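Local coordinates for Alpha/beta hydrolase fold protein (PDB 4Y7D) that probably acts as a hydrolase of the alpha/beta hydrolase fold, its precise substrate and reaction not established, at residues 155-158 against 159-162. Residues are numbered along the deposited sequence; the frame is centred on the assembly and turned at random.
Sequences GRRM and LQLM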
loop_
_atom_site.group_PDB
_atom_site.type_symbol
_atom_site.label_atom_id
_atom_site.label_comp_id
_atom_site.label_asym_id
_atom_site.label_seq_id
_atom_site.Cartn_x
_atom_site.Cartn_y
_atom_site.Cartn_z
ATOM N N GLY A 155 6.670 0.934 21.705
ATOM C CA GLY A 155 7.266 0.532 20.430
ATOM C C GLY A 155 7.205 1.617 19.351
ATOM O O GLY A 155 8.218 1.904 18.648
ATOM N N ARG A 156 6.009 2.188 19.184
ATOM C CA ARG A 156 5.808 3.333 18.299
ATOM C C ARG A 156 6.811 4.479 18.567
ATOM O O ARG A 156 7.434 4.998 17.614
ATOM C CB ARG A 156 4.357 3.866 18.395
ATOM C CG ARG A 156 4.016 4.925 17.347
ATOM C CD ARG A 156 2.597 5.485 17.505
ATOM N NE ARG A 156 2.308 5.940 18.878
ATOM C CZ ARG A 156 1.365 5.445 19.701
ATOM N NH1 ARG A 156 0.550 4.450 19.354
ATOM N NH2 ARG A 156 1.232 5.973 20.911
ATOM N N ARG A 157 6.977 4.874 19.830
ATOM C CA ARG A 157 7.898 5.949 20.191
ATOM C C ARG A 157 9.357 5.575 19.875
ATOM O O ARG A 157 10.141 6.397 19.389
ATOM C CB ARG A 157 7.722 6.331 21.673
ATOM C CG ARG A 157 6.366 6.976 21.968
ATOM C CD ARG A 157 6.166 7.371 23.428
ATOM N NE ARG A 157 5.284 6.448 24.154
ATOM C CZ ARG A 157 5.594 5.773 25.272
ATOM N NH1 ARG A 157 6.792 5.876 25.862
ATOM N NH2 ARG A 157 4.677 4.977 25.826
HETATM N N MSE A 158 9.718 4.318 20.116
HETATM C CA MSE A 158 11.064 3.848 19.766
HETATM C C MSE A 158 11.299 3.931 18.282
HETATM O O MSE A 158 12.339 4.398 17.865
HETATM C CB MSE A 158 11.300 2.426 20.257
HETATM C CG MSE A 158 12.777 2.105 20.181
HETATM SE SE MSE A 158 13.059 0.363 21.085
HETATM C CE MSE A 158 11.495 0.401 22.285
ATOM N N LEU A 159 10.342 3.487 17.465
ATOM C CA LEU A 159 10.498 3.576 16.003
ATOM C C LEU A 159 10.669 5.025 15.546
ATOM O O LEU A 159 11.467 5.302 14.661
ATOM C CB LEU A 159 9.310 2.967 15.259
ATOM C CG LEU A 159 9.190 1.444 15.404
ATOM C CD1 LEU A 159 7.831 0.993 14.962
ATOM C CD2 LEU A 159 10.262 0.720 14.612
ATOM N N GLN A 160 9.893 5.931 16.133
ATOM C CA GLN A 160 9.989 7.355 15.820
ATOM C C GLN A 160 11.360 7.906 16.151
ATOM O O GLN A 160 11.958 8.615 15.346
ATOM C CB GLN A 160 8.910 8.141 16.567
ATOM C CG GLN A 160 7.493 7.814 16.113
ATOM C CD GLN A 160 6.425 8.361 17.049
ATOM O OE1 GLN A 160 6.741 8.909 18.112
ATOM N NE2 GLN A 160 5.154 8.208 16.662
ATOM N N LEU A 161 11.863 7.570 17.345
ATOM C CA LEU A 161 13.223 7.972 17.722
ATOM C C LEU A 161 14.255 7.377 16.795
ATOM O O LEU A 161 15.192 8.048 16.396
ATOM C CB LEU A 161 13.558 7.569 19.169
ATOM C CG LEU A 161 12.893 8.310 20.318
ATOM C CD1 LEU A 161 13.672 8.035 21.599
ATOM C CD2 LEU A 161 12.846 9.818 20.062
HETATM N N MSE A 162 14.101 6.112 16.416
HETATM C CA MSE A 162 15.093 5.501 15.524
HETATM C C MSE A 162 15.096 6.203 14.179
HETATM O O MSE A 162 16.159 6.455 13.601
HETATM C CB MSE A 162 14.794 4.003 15.395
HETATM C CG MSE A 162 15.155 3.246 16.659
HETATM SE SE MSE A 162 14.707 1.314 16.441
HETATM C CE MSE A 162 16.136 0.925 15.153
HETATM O O HOH W 1 3.970 8.342 19.137
#
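Two successive turns of the alpha-helix 153-165 meet here, the Arg-156 and Gln-160 chains running out alongside each other in the same direction, one turn apart. Arg-156 carries CG anti to the backbone N (chi1 -171°), which brings CG to 3.5 Å from NE2 of Gln-160. Amide and guanidinium planes stand 43° apart, and a water joins the two groups: it accepts from Arg-156 NE at 2.9 Å, in the guanidinium plane at its edge, and from Gln-160 NE2 at 2.7 Å. The main chain between the two turns keeps regular i to i+4 hydrogen bonds, among them Leu-159 N to Gly-155 O and Met-162 N to Met-158 O, both 2.9 Å, with Gln-160 N to Arg-156 O at 3.0 Å. On another side of the helix the selenomethionines Met-158 and Met-162 touch lightly, CG of the former 4.3 Å from SE of the latter. The Leu-159 side chain passes Gly-155 O at 3.4 Å from CG. Thr-152, the one residue separating helix 144-151 from this helix, hydrogen-bonds through OG1 to Gly-155 N. Leu-159 and Arg-156 both touch Asn-211, between helices 197-209 and 217-227, within the helical cap inserted, as is usual in alpha/beta hydrolases, between strands 124-130 and 242-247.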